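Local atomic coordinates of benzyl alcohol dehydrogenase (Acinetobacter calcoaceticus, PDB entry 1F8F), a protein that catalyses the NAD-dependent oxidation of aryl alcohols such as benzyl alcohol to the aldehyde, as a zinc-containing alcohol dehydrogenase with a Rossmann-fold cofactor domain. Residues G92-G95 and K96-Q99; L150-E153 and N154-V157. All blocks are in the same frame, centred on the assembly; numbering follows the deposited sequence.

Contact 1 of 2, residues G92-G95 and K96-Q99. With ZN (zinc ion), chain C.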
loop_
_atom_site.group_PDB
_atom_site.type_symbol
_atom_site.label_atom_id
_atom_site.label_comp_id
_atom_site.label_asym_id
_atom_site.label_seq_id
_atom_site.Cartn_x
_atom_site.Cartn_y
_atom_site.Cartn_z
ATOM N N GLY A 92 18.041 -13.239 15.685
ATOM C CA GLY A 92 18.796 -12.157 16.232
ATOM C C GLY A 92 18.840 -10.832 15.500
ATOM O O GLY A 92 19.265 -10.658 14.370
ATOM N N TYR A 93 18.296 -9.794 16.192
ATOM C CA TYR A 93 18.239 -8.426 15.679
ATOM C C TYR A 93 18.647 -7.360 16.691
ATOM O O TYR A 93 18.559 -7.512 17.909
ATOM C CB TYR A 93 16.907 -8.102 15.023
ATOM C CG TYR A 93 15.678 -8.040 15.894
ATOM C CD1 TYR A 93 15.139 -9.220 16.416
ATOM C CD2 TYR A 93 15.028 -6.857 16.213
ATOM C CE1 TYR A 93 14.020 -9.255 17.219
ATOM C CE2 TYR A 93 13.894 -6.851 17.012
ATOM C CZ TYR A 93 13.414 -8.045 17.505
ATOM O OH TYR A 93 12.287 -8.037 18.317
ATOM N N CYS A 94 19.159 -6.237 16.169
ATOM C CA CYS A 94 19.640 -5.139 16.991
ATOM C C CYS A 94 18.537 -4.229 17.536
ATOM O O CYS A 94 18.787 -3.871 18.689
ATOM C CB CYS A 94 20.731 -4.324 16.293
ATOM S SG CYS A 94 20.079 -2.936 15.329
ATOM N N GLY A 95 17.500 -3.913 16.755
ATOM C CA GLY A 95 16.369 -3.121 17.208
ATOM C C GLY A 95 16.598 -1.628 17.434
ATOM O O GLY A 95 15.785 -0.906 18.028
ATOM N N LYS A 96 17.714 -1.136 16.886
ATOM C CA LYS A 96 18.096 0.266 17.001
ATOM C C LYS A 96 18.460 0.809 15.607
ATOM O O LYS A 96 18.523 2.042 15.494
ATOM C CB LYS A 96 19.377 0.370 17.846
ATOM C CG LYS A 96 19.368 -0.067 19.275
ATOM C CD LYS A 96 20.595 0.374 20.064
ATOM C CE LYS A 96 20.829 -0.484 21.307
ATOM N NZ LYS A 96 21.998 -0.000 22.115
ATOM N N CYS A 97 18.697 -0.011 14.585
ATOM C CA CYS A 97 19.064 0.529 13.269
ATOM C C CYS A 97 17.857 1.007 12.451
ATOM O O CYS A 97 16.718 0.906 12.936
ATOM C CB CYS A 97 19.880 -0.502 12.465
ATOM S SG CYS A 97 18.869 -1.905 11.859
ATOM N N THR A 98 18.093 1.485 11.217
ATOM C CA THR A 98 16.995 2.017 10.387
ATOM C C THR A 98 15.908 0.956 10.101
ATOM O O THR A 98 14.684 1.187 10.147
ATOM C CB THR A 98 17.550 2.568 9.052
ATOM O OG1 THR A 98 18.326 3.742 9.271
ATOM C CG2 THR A 98 16.457 2.880 8.040
ATOM N N GLN A 99 16.374 -0.249 9.739
ATOM C CA GLN A 99 15.425 -1.353 9.451
ATOM C C GLN A 99 14.708 -1.802 10.705
ATOM O O GLN A 99 13.486 -1.884 10.607
ATOM C CB GLN A 99 16.103 -2.445 8.656
ATOM C CG GLN A 99 16.065 -2.088 7.171
ATOM C CD GLN A 99 17.196 -1.168 6.814
ATOM O OE1 GLN A 99 17.019 -0.234 6.018
ATOM N NE2 GLN A 99 18.352 -1.446 7.394
HETATM ZN ZN ZN C . 18.886 -3.608 13.505
#

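Contact 2 of 2, residues L150-E153 and N154-V157. With SO4 (sulfate ion), chain D.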
loop_
_atom_site.group_PDB
_atom_site.type_symbol
_atom_site.label_atom_id
_atom_site.label_comp_id
_atom_site.label_asym_id
_atom_site.label_seq_id
_atom_site.Cartn_x
_atom_site.Cartn_y
_atom_site.Cartn_z
ATOM N N LEU A 150 21.143 -18.749 26.484
ATOM C CA LEU A 150 21.063 -17.324 26.773
ATOM C C LEU A 150 20.586 -16.566 25.525
ATOM O O LEU A 150 21.234 -16.601 24.464
ATOM C CB LEU A 150 22.461 -16.843 27.154
ATOM C CG LEU A 150 22.531 -15.432 27.751
ATOM C CD1 LEU A 150 22.209 -15.487 29.230
ATOM C CD2 LEU A 150 23.890 -14.790 27.486
ATOM N N SER A 151 19.506 -15.810 25.655
ATOM C CA SER A 151 19.023 -15.045 24.496
ATOM C C SER A 151 18.932 -13.571 24.837
ATOM O O SER A 151 19.408 -13.201 25.927
ATOM C CB SER A 151 17.674 -15.668 24.091
ATOM O OG SER A 151 16.852 -15.646 25.274
ATOM N N ARG A 152 18.339 -12.735 23.998
ATOM C CA ARG A 152 18.112 -11.319 24.312
ATOM C C ARG A 152 16.602 -11.127 24.500
ATOM O O ARG A 152 15.820 -11.900 23.926
ATOM C CB ARG A 152 18.603 -10.348 23.232
ATOM C CG ARG A 152 20.094 -10.263 22.979
ATOM C CD ARG A 152 20.912 -10.057 24.255
ATOM N NE ARG A 152 20.814 -8.640 24.700
ATOM C CZ ARG A 152 21.449 -7.699 23.996
ATOM N NH1 ARG A 152 22.199 -8.015 22.945
ATOM N NH2 ARG A 152 21.362 -6.419 24.327
ATOM N N GLU A 153 16.158 -10.092 25.181
ATOM C CA GLU A 153 14.741 -9.820 25.415
ATOM C C GLU A 153 14.058 -9.620 24.049
ATOM O O GLU A 153 12.919 -10.103 23.953
ATOM C CB GLU A 153 14.405 -8.561 26.254
ATOM C CG GLU A 153 12.951 -8.285 26.622
ATOM C CD GLU A 153 12.751 -7.075 27.517
ATOM O OE1 GLU A 153 13.553 -6.107 27.405
ATOM O OE2 GLU A 153 11.857 -6.887 28.368
ATOM N N ASN A 154 14.683 -8.900 23.131
ATOM C CA ASN A 154 13.934 -8.726 21.875
ATOM C C ASN A 154 13.825 -10.014 21.045
ATOM O O ASN A 154 12.899 -10.071 20.221
ATOM C CB ASN A 154 14.361 -7.557 21.007
ATOM C CG ASN A 154 15.727 -7.729 20.407
ATOM O OD1 ASN A 154 16.407 -8.723 20.713
ATOM N ND2 ASN A 154 16.099 -6.761 19.563
ATOM N N ASN A 155 14.662 -11.032 21.212
ATOM C CA ASN A 155 14.429 -12.285 20.483
ATOM C C ASN A 155 13.734 -13.305 21.390
ATOM O O ASN A 155 13.650 -14.447 20.926
ATOM C CB ASN A 155 15.612 -12.878 19.767
ATOM C CG ASN A 155 16.854 -13.321 20.514
ATOM O OD1 ASN A 155 17.436 -12.581 21.323
ATOM N ND2 ASN A 155 17.254 -14.527 20.168
ATOM N N THR A 156 13.202 -12.968 22.546
ATOM C CA THR A 156 12.544 -13.972 23.390
ATOM C C THR A 156 11.067 -13.657 23.444
ATOM O O THR A 156 10.622 -12.667 24.014
ATOM C CB THR A 156 13.234 -14.029 24.754
ATOM O OG1 THR A 156 14.648 -14.216 24.547
ATOM C CG2 THR A 156 12.824 -15.190 25.655
ATOM N N VAL A 157 10.210 -14.471 22.863
ATOM C CA VAL A 157 8.808 -14.354 22.675
ATOM C C VAL A 157 7.951 -15.202 23.613
ATOM O O VAL A 157 7.756 -16.404 23.550
ATOM C CB VAL A 157 8.318 -14.640 21.248
ATOM C CG1 VAL A 157 6.935 -14.149 20.943
ATOM C CG2 VAL A 157 9.265 -14.084 20.180
HETATM S S SO4 D . 24.690 -4.831 22.029
HETATM O O1 SO4 D . 25.589 -4.776 23.234
HETATM O O2 SO4 D . 25.312 -4.010 20.934
HETATM O O3 SO4 D . 23.317 -4.359 22.368
HETATM O O4 SO4 D . 24.622 -6.265 21.584
#

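Contact 1 of 2, residues G92-G95 and K96-Q99
Between Cys94 and Cys97 the backbone turns tightly, passing through Gly95 with positive phi (72°), so that the N-H of Lys96 points back at the sulfur of Cys94. That N-H makes a nearly straight hydrogen bond to Cys94 SG (Lys96 N to SG 3.4 Å, 168° at the hydrogen). The amide of Cys97 is merely close to the same sulfur, with its N 3.3 Å from Cys94 SG. SG of Cys94 reaches the zinc ion at 2.3 Å, and SG of Cys97 approaches the same metal at 2.4 Å. The two sulfurs stay 3.8 Å apart, Cys94 SG to Cys97 SG, as two ligands of one metal do. Cys97 brings its SG to the zinc by placing it between its own backbone N and carbonyl carbon (chi1 72°). This is the CxxC half of a four-cysteine site, completed by Cys100 and Cys108; in medium-chain alcohol dehydrogenases such a lobe carries the structural zinc, distinct from the metal held here by Cys44, His65 and Cys173. Cys97 is also the N-cap of the short helix 98-101, its sulfur accepting a bond from a backbone N just past Gln99, so one residue both binds metal and starts the helix. These two bonds, from Lys96 N to Cys94 SG and from the capping N-H to Cys97 SG, probably disperse some of the negative charge that four thiolates would gather round one zinc ion. Lys96 sends its extended chain away from the metal to the second subunit, where NZ forms a salt bridge with Glu153 and a hydrogen bond with Thr79, both of that neighbouring subunit.

Contact 2 of 2, residues L150-E153 and N154-V157
Arg152 and Asn155 meet across the turn between strands 148-152 and 156-159, where Asn155 OD1 takes the backbone N-H of Arg152 at 2.8 Å, the donor tilted 32° from the carbonyl plane. CB of Arg152 rests against the same oxygen (3.2 Å to Asn155 OD1) and, more loosely, against Asn154 OD1; CG still passes Asn155 OD1. Bends at chi2 and chi3 then swing the chain off the turn, bringing the guanidinium almost perpendicular to the Asn155 amide (89°). At the tip, Arg152 NH1 donates to O4 of a sulfate ion at 3.3 Å and NH2 makes a weak, longer bond to its O3, while NH2 also pairs with Asp32. Between the strand ends, Thr156 OG1 receives Ser151 OG at 2.7 Å and passes its own hydrogen to Arg152 O, also 2.7 Å away. Bonds from Thr156 N to Glu153 O (3.2 Å) and, weakly, from Asn155 N to Arg152 O mark overlapping beta turns, joining strands that pair with different neighbours, 33-42 and 86-89, in the sheet of the GroES-like domain. ND2 of Asn155 reaches Ser90 O, just after strand 86-89. The relay from Ser151 through Thr156 to a carbonyl implies that the buried hydroxyls are satisfied between the strand ends flanking the turn, whereas the guanidinium serves Asp32 and an anion probably from the crystallisation liquor.

Overall arrangement
From the N terminus the chain leaves strand 86-89 and soon closes contact 1, a turn before helix 98-101 that opens the zinc lobe. It then finishes that lobe, runs on to strand 148-152 and closes contact 2 in the turn to strand 156-159. The two follow in series, neither nested nor crossed, with centres about 13 Å apart. They nevertheless meet: Tyr93 OH probably hydrogen-bonds Asn154 O at 2.9 Å, while Asn154 ND2 donates to Tyr93 O. Strand 156-159 pairs antiparallel with 86-89, so the chain enters contact 1 from the strand beside the one it enters after contact 2, in one sheet that also holds 148-152.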